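Local coordinates for protein spectinomycin phosphotransferase (Legionella pneumophila serogroup 1, PDB 3I0O) that probably transfers a phosphoryl group from a bound nucleotide to the antibiotic spectinomycin, with magnesium held beside the nucleotide, at residues A[19-24]-A[79-84]; A[49-54]-A[95-100]. One frame throughout, in Å; residues are numbered along the deposited sequence.

Interaction 1: residues A[19-24]-A[79-84]; sequences YGIDIH and FPIHTL
Tyr19, at the end of helix 8-19, leans its ring against the extended chain of Ile81, His82 and Thr83, on the outer side of the N-terminal lobe of this kinase-like fold. Its CB starts off away from the 79-84 loop, but with CG anti to the carbonyl carbon (chi1 -71°) the ring swings back to it. Tyr19 CD2 comes first, 3.4 Å from His82 O, and has Ile81 CG2 nearby at 4.1 Å. CE2 is next, with Ile81 O at the ring edge and in its plane. CZ lies under the methyl of Thr83: Thr83 CG2 stands 3.8 Å from the centroid of the Tyr19 ring, 25° off its normal, a CH-pi contact set toward the rim. The methyl is available because the hydroxyl of Thr83 is turned to its own loop, where OG1 accepts the backbone N-H groups of Glu85 and Lys87. Where the helix stops, Gly20 takes a positive phi, and Leu84 lies alongside this bend, its CD2 3.7 Å from Tyr19 O and its CD1 3.8 Å from Gly20 N. Leu84 is also tied to His18 through a backbone hydrogen bond, joining the loop to the last turn of the helix. Ile21 CD1 adds a looser apolar touch on Ile81 CG2. At the tip of the tyrosine, a water in the plane of the ring accepts from Tyr19 OH at 2.6 Å and donates to Ile81 O at 2.7 Å, so hydroxyl and carbonyl are bridged beside the ring edge.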
ATOM      1  N   TYR A  19      -2.673   1.655 -28.289  1.00 51.59           N
ATOM      2  CA  TYR A  19      -3.988   2.014 -27.769  1.00 50.96           C
ATOM      3  C   TYR A  19      -4.837   2.812 -28.748  1.00 51.96           C
ATOM      4  O   TYR A  19      -6.026   3.014 -28.517  1.00 53.80           O
ATOM      5  CB  TYR A  19      -3.865   2.803 -26.456  1.00 48.28           C
ATOM      6  CG  TYR A  19      -3.393   1.995 -25.256  1.00 46.60           C
ATOM      7  CD1 TYR A  19      -2.043   1.669 -25.090  1.00 45.22           C
ATOM      8  CD2 TYR A  19      -4.297   1.574 -24.274  1.00 43.21           C
ATOM      9  CE1 TYR A  19      -1.601   0.953 -23.972  1.00 44.71           C
ATOM     10  CE2 TYR A  19      -3.866   0.853 -23.159  1.00 44.00           C
ATOM     11  CZ  TYR A  19      -2.517   0.548 -23.012  1.00 46.15           C
ATOM     12  OH  TYR A  19      -2.081  -0.150 -21.905  1.00 44.42           O
ATOM     13  N   GLY A  20      -4.237   3.268 -29.839  1.00 50.85           N
ATOM     14  CA  GLY A  20      -4.998   4.039 -30.803  1.00 50.57           C
ATOM     15  C   GLY A  20      -5.485   5.346 -30.207  1.00 51.39           C
ATOM     16  O   GLY A  20      -6.554   5.847 -30.564  1.00 50.41           O
ATOM     17  N   ILE A  21      -4.695   5.899 -29.291  1.00 51.99           N
ATOM     18  CA  ILE A  21      -5.028   7.163 -28.638  1.00 52.06           C
ATOM     19  C   ILE A  21      -4.097   8.268 -29.135  1.00 53.10           C
ATOM     20  O   ILE A  21      -2.880   8.072 -29.233  1.00 53.45           O
ATOM     21  CB  ILE A  21      -4.902   7.046 -27.101  1.00 50.85           C
ATOM     22  CG1 ILE A  21      -5.957   6.078 -26.567  1.00 51.38           C
ATOM     23  CG2 ILE A  21      -5.082   8.409 -26.451  1.00 51.93           C
ATOM     24  CD1 ILE A  21      -5.793   5.741 -25.095  1.00 49.85           C
ATOM     25  N   ASP A  22      -4.676   9.427 -29.444  1.00 53.48           N
ATOM     26  CA  ASP A  22      -3.904  10.562 -29.941  1.00 53.87           C
ATOM     27  C   ASP A  22      -3.575  11.570 -28.861  1.00 54.04           C
ATOM     28  O   ASP A  22      -4.356  12.490 -28.597  1.00 54.46           O
ATOM     29  CB  ASP A  22      -4.653  11.277 -31.067  1.00 54.99           C
ATOM     30  CG  ASP A  22      -4.841  10.403 -32.286  1.00 57.12           C
ATOM     31  OD1 ASP A  22      -3.868   9.723 -32.681  1.00 57.45           O
ATOM     32  OD2 ASP A  22      -5.959  10.410 -32.849  1.00 58.61           O
ATOM     33  N   ILE A  23      -2.401  11.401 -28.264  1.00 53.28           N
ATOM     34  CA  ILE A  23      -1.911  12.270 -27.201  1.00 52.94           C
ATOM     35  C   ILE A  23      -1.001  13.365 -27.739  1.00 54.00           C
ATOM     36  O   ILE A  23      -0.120  13.112 -28.558  1.00 54.72           O
ATOM     37  CB  ILE A  23      -1.151  11.441 -26.152  1.00 54.26           C
ATOM     38  CG1 ILE A  23      -2.156  10.571 -25.402  1.00 52.97           C
ATOM     39  CG2 ILE A  23      -0.351  12.350 -25.215  1.00 53.18           C
ATOM     40  CD1 ILE A  23      -1.534   9.565 -24.522  1.00 57.11           C
ATOM     41  N   HIS A  24      -1.217  14.582 -27.261  1.00 53.44           N
ATOM     42  CA  HIS A  24      -0.439  15.735 -27.688  1.00 51.92           C
ATOM     43  C   HIS A  24       0.544  16.197 -26.621  1.00 52.45           C
ATOM     44  O   HIS A  24       1.437  16.983 -26.902  1.00 54.11           O
ATOM     45  CB  HIS A  24      -1.383  16.887 -28.021  1.00 52.07           C
ATOM     46  CG  HIS A  24      -2.231  17.320 -26.865  1.00 52.87           C
ATOM     47  ND1 HIS A  24      -1.705  17.913 -25.737  1.00 52.89           N
ATOM     48  CD2 HIS A  24      -3.567  17.230 -26.654  1.00 52.06           C
ATOM     49  CE1 HIS A  24      -2.679  18.172 -24.882  1.00 53.61           C
ATOM     50  NE2 HIS A  24      -3.818  17.766 -25.415  1.00 53.24           N
ATOM     51  N   PHE A  79     -10.701   1.287 -13.346  1.00 41.75           N
ATOM     52  CA  PHE A  79     -10.531   0.247 -14.359  1.00 40.02           C
ATOM     53  C   PHE A  79      -9.604   0.713 -15.481  1.00 38.25           C
ATOM     54  O   PHE A  79      -9.778   1.792 -16.044  1.00 36.81           O
ATOM     55  CB  PHE A  79     -11.887  -0.176 -14.944  1.00 38.11           C
ATOM     56  CG  PHE A  79     -11.861  -1.537 -15.600  1.00 38.97           C
ATOM     57  CD1 PHE A  79     -11.795  -2.693 -14.823  1.00 37.88           C
ATOM     58  CD2 PHE A  79     -11.877  -1.662 -16.989  1.00 37.62           C
ATOM     59  CE1 PHE A  79     -11.744  -3.958 -15.414  1.00 37.86           C
ATOM     60  CE2 PHE A  79     -11.825  -2.929 -17.596  1.00 38.51           C
ATOM     61  CZ  PHE A  79     -11.758  -4.081 -16.802  1.00 36.72           C
ATOM     62  N   PRO A  80      -8.608  -0.111 -15.827  1.00 37.68           N
ATOM     63  CA  PRO A  80      -7.648   0.219 -16.884  1.00 38.91           C
ATOM     64  C   PRO A  80      -8.311   0.432 -18.244  1.00 39.25           C
ATOM     65  O   PRO A  80      -9.442   0.018 -18.475  1.00 39.75           O
ATOM     66  CB  PRO A  80      -6.707  -0.995 -16.908  1.00 37.57           C
ATOM     67  CG  PRO A  80      -6.878  -1.619 -15.554  1.00 40.17           C
ATOM     68  CD  PRO A  80      -8.358  -1.457 -15.293  1.00 39.05           C
ATOM     69  N   ILE A  81      -7.583   1.081 -19.136  1.00 39.34           N
ATOM     70  CA  ILE A  81      -8.049   1.337 -20.483  1.00 40.16           C
ATOM     71  C   ILE A  81      -7.562   0.194 -21.377  1.00 41.76           C
ATOM     72  O   ILE A  81      -6.419  -0.244 -21.259  1.00 38.99           O
ATOM     73  CB  ILE A  81      -7.497   2.679 -20.957  1.00 41.46           C
ATOM     74  CG1 ILE A  81      -8.199   3.787 -20.175  1.00 41.72           C
ATOM     75  CG2 ILE A  81      -7.707   2.852 -22.449  1.00 39.06           C
ATOM     76  CD1 ILE A  81      -7.418   5.029 -20.106  1.00 48.05           C
ATOM     77  N   HIS A  82      -8.442  -0.289 -22.252  1.00 43.62           N
ATOM     78  CA  HIS A  82      -8.132  -1.395 -23.162  1.00 45.19           C
ATOM     79  C   HIS A  82      -7.200  -1.042 -24.315  1.00 47.16           C
ATOM     80  O   HIS A  82      -7.287   0.048 -24.889  1.00 47.67           O
ATOM     81  CB  HIS A  82      -9.413  -1.974 -23.782  1.00 44.18           C
ATOM     82  CG  HIS A  82     -10.341  -2.617 -22.801  1.00 43.23           C
ATOM     83  ND1 HIS A  82     -11.280  -1.905 -22.087  1.00 42.95           N
ATOM     84  CD2 HIS A  82     -10.463  -3.905 -22.405  1.00 42.21           C
ATOM     85  CE1 HIS A  82     -11.941  -2.729 -21.293  1.00 43.69           C
ATOM     86  NE2 HIS A  82     -11.463  -3.949 -21.467  1.00 43.81           N
ATOM     87  N   THR A  83      -6.317  -1.979 -24.656  1.00 47.30           N
ATOM     88  CA  THR A  83      -5.416  -1.795 -25.786  1.00 48.46           C
ATOM     89  C   THR A  83      -6.254  -2.170 -27.015  1.00 50.63           C
ATOM     90  O   THR A  83      -7.371  -2.682 -26.882  1.00 49.17           O
ATOM     91  CB  THR A  83      -4.188  -2.739 -25.722  1.00 48.17           C
ATOM     92  OG1 THR A  83      -4.628  -4.098 -25.785  1.00 49.77           O
ATOM     93  CG2 THR A  83      -3.400  -2.532 -24.434  1.00 50.16           C
ATOM     94  N   LEU A  84      -5.724  -1.918 -28.204  1.00 51.52           N
ATOM     95  CA  LEU A  84      -6.445  -2.240 -29.425  1.00 53.01           C
ATOM     96  C   LEU A  84      -6.695  -3.740 -29.523  1.00 53.29           C
ATOM     97  O   LEU A  84      -7.522  -4.189 -30.310  1.00 55.37           O
ATOM     98  CB  LEU A  84      -5.662  -1.747 -30.647  1.00 51.67           C
ATOM     99  CG  LEU A  84      -5.565  -0.223 -30.760  1.00 52.58           C
ATOM    100  CD1 LEU A  84      -4.666   0.165 -31.931  1.00 51.73           C
ATOM    101  CD2 LEU A  84      -6.960   0.357 -30.933  1.00 47.36           C
TER
HETATM  102  O   HOH W   1      -3.962  -0.566 -20.174  1.00 46.03           O

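Interaction 2: residues A[49-54]-A[95-100]; sequences YFIKLK and FKIIAY. With ADP (adenosine-5'-diphosphate), chain B.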
ATOM      1  N   TYR A  49      -5.013  10.851 -19.187  1.00 42.18           N
ATOM      2  CA  TYR A  49      -4.751   9.464 -18.833  1.00 42.63           C
ATOM      3  C   TYR A  49      -3.583   9.368 -17.863  1.00 43.43           C
ATOM      4  O   TYR A  49      -2.654  10.173 -17.912  1.00 44.91           O
ATOM      5  CB  TYR A  49      -4.399   8.666 -20.086  1.00 42.11           C
ATOM      6  CG  TYR A  49      -5.465   8.661 -21.153  1.00 43.53           C
ATOM      7  CD1 TYR A  49      -6.578   7.835 -21.047  1.00 45.42           C
ATOM      8  CD2 TYR A  49      -5.351   9.468 -22.287  1.00 45.64           C
ATOM      9  CE1 TYR A  49      -7.558   7.804 -22.044  1.00 45.62           C
ATOM     10  CE2 TYR A  49      -6.322   9.451 -23.292  1.00 44.31           C
ATOM     11  CZ  TYR A  49      -7.419   8.614 -23.163  1.00 45.38           C
ATOM     12  OH  TYR A  49      -8.365   8.572 -24.152  1.00 44.93           O
ATOM     13  N   PHE A  50      -3.637   8.380 -16.980  1.00 43.52           N
ATOM     14  CA  PHE A  50      -2.567   8.141 -16.023  1.00 42.92           C
ATOM     15  C   PHE A  50      -1.920   6.853 -16.512  1.00 43.09           C
ATOM     16  O   PHE A  50      -2.545   5.796 -16.511  1.00 40.74           O
ATOM     17  CB  PHE A  50      -3.149   7.990 -14.622  1.00 45.07           C
ATOM     18  CG  PHE A  50      -2.133   7.655 -13.569  1.00 47.99           C
ATOM     19  CD1 PHE A  50      -1.894   6.332 -13.212  1.00 47.22           C
ATOM     20  CD2 PHE A  50      -1.425   8.665 -12.919  1.00 47.11           C
ATOM     21  CE1 PHE A  50      -0.964   6.020 -12.220  1.00 49.21           C
ATOM     22  CE2 PHE A  50      -0.493   8.367 -11.925  1.00 47.04           C
ATOM     23  CZ  PHE A  50      -0.261   7.043 -11.574  1.00 48.76           C
ATOM     24  N   ILE A  51      -0.672   6.965 -16.959  1.00 44.28           N
ATOM     25  CA  ILE A  51       0.067   5.842 -17.518  1.00 45.31           C
ATOM     26  C   ILE A  51       1.143   5.265 -16.616  1.00 48.67           C
ATOM     27  O   ILE A  51       2.032   5.976 -16.144  1.00 46.70           O
ATOM     28  CB  ILE A  51       0.745   6.250 -18.827  1.00 45.80           C
ATOM     29  CG1 ILE A  51      -0.233   7.044 -19.696  1.00 44.75           C
ATOM     30  CG2 ILE A  51       1.268   5.016 -19.546  1.00 44.19           C
ATOM     31  CD1 ILE A  51      -1.523   6.339 -19.994  1.00 44.50           C
ATOM     32  N   LYS A  52       1.067   3.958 -16.400  1.00 51.67           N
ATOM     33  CA  LYS A  52       2.034   3.265 -15.572  1.00 55.09           C
ATOM     34  C   LYS A  52       2.892   2.344 -16.419  1.00 58.85           C
ATOM     35  O   LYS A  52       2.378   1.549 -17.203  1.00 59.46           O
ATOM     36  CB  LYS A  52       1.329   2.427 -14.504  1.00 56.38           C
ATOM     37  CG  LYS A  52       0.739   3.203 -13.346  1.00 59.93           C
ATOM     38  CD  LYS A  52       0.228   2.254 -12.258  1.00 63.93           C
ATOM     39  CE  LYS A  52      -0.300   3.016 -11.043  1.00 67.05           C
ATOM     40  NZ  LYS A  52      -0.726   2.121  -9.933  1.00 69.57           N
ATOM     41  N   LEU A  53       4.207   2.455 -16.274  1.00 63.37           N
ATOM     42  CA  LEU A  53       5.125   1.585 -16.997  1.00 66.43           C
ATOM     43  C   LEU A  53       5.707   0.664 -15.931  1.00 68.79           C
ATOM     44  O   LEU A  53       6.672   1.017 -15.264  1.00 70.92           O
ATOM     45  CB  LEU A  53       6.235   2.399 -17.654  1.00 65.85           C
ATOM     46  CG  LEU A  53       5.817   3.462 -18.668  1.00 66.48           C
ATOM     47  CD1 LEU A  53       7.069   4.101 -19.236  1.00 67.62           C
ATOM     48  CD2 LEU A  53       4.992   2.842 -19.787  1.00 67.50           C
ATOM     49  N   LYS A  54       5.107  -0.508 -15.764  1.00 72.15           N
ATOM     50  CA  LYS A  54       5.552  -1.457 -14.747  1.00 76.32           C
ATOM     51  C   LYS A  54       6.618  -2.450 -15.212  1.00 78.91           C
ATOM     52  O   LYS A  54       6.798  -2.673 -16.417  1.00 79.27           O
ATOM     53  CB  LYS A  54       4.343  -2.220 -14.180  1.00 76.37           C
ATOM     54  CG  LYS A  54       3.404  -1.361 -13.333  1.00 77.97           C
ATOM     55  CD  LYS A  54       2.144  -2.116 -12.906  1.00 79.88           C
ATOM     56  CE  LYS A  54       1.224  -1.255 -12.024  1.00 80.14           C
ATOM     57  NZ  LYS A  54      -0.141  -1.852 -11.827  1.00 78.66           N
ATOM     58  N   PHE A  95       9.322  -3.697 -20.764  1.00 76.33           N
ATOM     59  CA  PHE A  95       8.350  -3.343 -19.731  1.00 75.01           C
ATOM     60  C   PHE A  95       6.898  -3.571 -20.157  1.00 73.49           C
ATOM     61  O   PHE A  95       6.617  -4.050 -21.260  1.00 73.98           O
ATOM     62  CB  PHE A  95       8.534  -1.883 -19.290  1.00 75.27           C
ATOM     63  CG  PHE A  95       8.265  -0.872 -20.375  1.00 76.24           C
ATOM     64  CD1 PHE A  95       7.009  -0.781 -20.973  1.00 76.79           C
ATOM     65  CD2 PHE A  95       9.264  -0.002 -20.789  1.00 76.37           C
ATOM     66  CE1 PHE A  95       6.756   0.162 -21.964  1.00 77.50           C
ATOM     67  CE2 PHE A  95       9.020   0.946 -21.781  1.00 77.62           C
ATOM     68  CZ  PHE A  95       7.764   1.027 -22.369  1.00 77.10           C
ATOM     69  N   LYS A  96       5.986  -3.188 -19.275  1.00 70.56           N
ATOM     70  CA  LYS A  96       4.554  -3.363 -19.489  1.00 67.18           C
ATOM     71  C   LYS A  96       3.847  -2.011 -19.367  1.00 64.57           C
ATOM     72  O   LYS A  96       4.193  -1.208 -18.505  1.00 65.66           O
ATOM     73  CB  LYS A  96       4.049  -4.336 -18.417  1.00 68.23           C
ATOM     74  CG  LYS A  96       2.687  -4.944 -18.622  1.00 68.61           C
ATOM     75  CD  LYS A  96       2.380  -5.926 -17.485  1.00 69.25           C
ATOM     76  CE  LYS A  96       3.414  -7.049 -17.419  1.00 69.47           C
ATOM     77  NZ  LYS A  96       3.139  -8.032 -16.332  1.00 70.88           N
ATOM     78  N   ILE A  97       2.877  -1.743 -20.237  1.00 61.70           N
ATOM     79  CA  ILE A  97       2.129  -0.481 -20.169  1.00 58.33           C
ATOM     80  C   ILE A  97       0.724  -0.693 -19.596  1.00 56.35           C
ATOM     81  O   ILE A  97       0.028  -1.646 -19.956  1.00 55.98           O
ATOM     82  CB  ILE A  97       1.941   0.184 -21.560  1.00 57.73           C
ATOM     83  CG1 ILE A  97       3.291   0.464 -22.215  1.00 59.31           C
ATOM     84  CG2 ILE A  97       1.178   1.491 -21.403  1.00 54.71           C
ATOM     85  CD1 ILE A  97       3.176   1.119 -23.579  1.00 57.56           C
ATOM     86  N   ILE A  98       0.312   0.199 -18.705  1.00 53.26           N
ATOM     87  CA  ILE A  98      -1.016   0.128 -18.119  1.00 50.35           C
ATOM     88  C   ILE A  98      -1.561   1.543 -18.030  1.00 50.46           C
ATOM     89  O   ILE A  98      -1.066   2.371 -17.266  1.00 51.14           O
ATOM     90  CB  ILE A  98      -1.006  -0.485 -16.708  1.00 50.71           C
ATOM     91  CG1 ILE A  98      -0.277  -1.829 -16.725  1.00 48.97           C
ATOM     92  CG2 ILE A  98      -2.446  -0.664 -16.217  1.00 47.98           C
ATOM     93  CD1 ILE A  98      -0.352  -2.579 -15.411  1.00 50.98           C
ATOM     94  N   ALA A  99      -2.585   1.816 -18.822  1.00 48.68           N
ATOM     95  CA  ALA A  99      -3.186   3.131 -18.833  1.00 45.72           C
ATOM     96  C   ALA A  99      -4.497   3.140 -18.048  1.00 45.50           C
ATOM     97  O   ALA A  99      -5.196   2.135 -17.964  1.00 46.65           O
ATOM     98  CB  ALA A  99      -3.426   3.556 -20.263  1.00 46.19           C
ATOM     99  N   TYR A 100      -4.816   4.279 -17.457  1.00 42.95           N
ATOM    100  CA  TYR A 100      -6.051   4.428 -16.712  1.00 41.46           C
ATOM    101  C   TYR A 100      -6.528   5.830 -16.987  1.00 40.13           C
ATOM    102  O   TYR A 100      -5.774   6.658 -17.463  1.00 41.38           O
ATOM    103  CB  TYR A 100      -5.836   4.350 -15.195  1.00 41.07           C
ATOM    104  CG  TYR A 100      -5.236   3.085 -14.650  1.00 41.00           C
ATOM    105  CD1 TYR A 100      -3.855   2.887 -14.646  1.00 39.64           C
ATOM    106  CD2 TYR A 100      -6.046   2.099 -14.087  1.00 40.45           C
ATOM    107  CE1 TYR A 100      -3.298   1.746 -14.089  1.00 40.91           C
ATOM    108  CE2 TYR A 100      -5.494   0.948 -13.525  1.00 42.10           C
ATOM    109  CZ  TYR A 100      -4.123   0.777 -13.527  1.00 41.49           C
ATOM    110  OH  TYR A 100      -3.576  -0.354 -12.960  1.00 46.12           O
TER
HETATM  111  PB  ADP B 500       2.522   3.194  -5.662  0.50 53.36           P
HETATM  112  O1B ADP B 500       2.293   1.772  -5.319  0.50 51.91           O
HETATM  113  O2B ADP B 500       3.789   3.593  -6.317  0.50 52.42           O
HETATM  114  O3B ADP B 500       2.347   4.076  -4.316  0.50 49.98           O
HETATM  115  PA  ADP B 500      -0.221   3.965  -6.135  0.50 55.97           P
HETATM  116  O1A ADP B 500      -1.102   3.115  -6.965  0.50 55.75           O
HETATM  117  O2A ADP B 500      -0.325   3.886  -4.662  0.50 52.65           O
HETATM  118  O3A ADP B 500       1.309   3.695  -6.607  0.50 53.56           O
HETATM  119  O5' ADP B 500      -0.433   5.506  -6.574  1.00 58.32           O
HETATM  120  C5' ADP B 500       0.382   6.554  -6.005  1.00 61.27           C
HETATM  121  C4' ADP B 500      -0.173   7.945  -6.348  1.00 62.62           C
HETATM  122  O4' ADP B 500      -0.346   8.101  -7.766  1.00 63.11           O
HETATM  123  C3' ADP B 500      -1.567   8.245  -5.770  1.00 63.27           C
HETATM  124  O3' ADP B 500      -1.429   8.926  -4.513  1.00 61.79           O
HETATM  125  C2' ADP B 500      -2.128   9.225  -6.813  1.00 63.84           C
HETATM  126  O2' ADP B 500      -1.663  10.557  -6.513  1.00 68.73           O
HETATM  127  C1' ADP B 500      -1.542   8.790  -8.171  1.00 62.43           C
HETATM  128  N9  ADP B 500      -2.492   8.009  -9.030  1.00 58.21           N
HETATM  129  C8  ADP B 500      -2.716   6.650  -9.054  1.00 55.63           C
HETATM  130  N7  ADP B 500      -3.616   6.271  -9.915  1.00 53.22           N
HETATM  131  C5  ADP B 500      -4.028   7.455 -10.513  1.00 53.31           C
HETATM  132  C6  ADP B 500      -4.994   7.759 -11.545  1.00 51.47           C
HETATM  133  N6  ADP B 500      -5.724   6.827 -12.147  1.00 50.40           N
HETATM  134  N1  ADP B 500      -5.156   9.070 -11.906  1.00 51.74           N
HETATM  135  C2  ADP B 500      -4.417  10.018 -11.297  1.00 50.25           C
HETATM  136  N3  ADP B 500      -3.494   9.856 -10.332  1.00 51.94           N
HETATM  137  C4  ADP B 500      -3.349   8.530  -9.984  1.00 53.99           C
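With CG anti to the backbone N (chi1 176°), Phe50 sets its ring against the adenine of ADP, while its partner across the strands, Tyr100, has CG anti to the carbonyl carbon (chi1 -60°), which brings CD1 to the edge of the Phe50 ring. There Phe50 CD1 lies 4.2 Å from Tyr100 CD1. One face of Phe50 is given to the nucleotide: ADP C5 lies over the centre of the Phe50 ring, 3.5 Å above its plane. On the same side of the sheet, Lys52 runs fully extended past Tyr100 CE1 to put NZ 3.2 Å from ADP O1A, a hydrogen bond. Lys54, equally extended, lays its CD across Ile98 CD1 at 3.6 Å; its NZ makes long, weak ion pairs with Asp59 and Asp232. The other side is apolar: Ile51 sets CD1 on Ala99 CB at 3.4 Å, and Leu53 lies beside Ile97, CD2 to CG1 3.8 Å. Between the strands, Phe50-Tyr100, Lys52-Ile98 and Lys54-Lys96 are antiparallel hydrogen-bonded pairs, two bonds each; Lys52 N to Ile98 O, 2.8 Å, is nearly straight. Just beyond Tyr100, Pro101 O and Ile103 N hold ADP by hydrogen bonds. A sheet lysine on a nucleotide phosphate, with a neighbouring strand leading into an adenine-binding linker, is typical of the N-terminal lobe of the protein-kinase-like phosphotransferases.

How the interactions relate
The centres of the two interactions lie 10 Å apart, and they meet mainly along strand 96-101, with Tyr49 also touching Ile81. Ile81 N lies 2.9 Å from Ala99 O, a probable hydrogen bond that ties the loop of interaction 1 to the strand of interaction 2. Tyr19 rests on Ile97 and Ala99, the apolar side of the strand pair, while ADP lies against Phe50 and Lys52 on the other side. The side chain of Ile81 packs on Tyr49 and Pro101 and remains about 8 Å from ADP between nearest atoms. Interaction 2 thus contacts the ligand directly, whereas interaction 1 backs the strand that carries Tyr100.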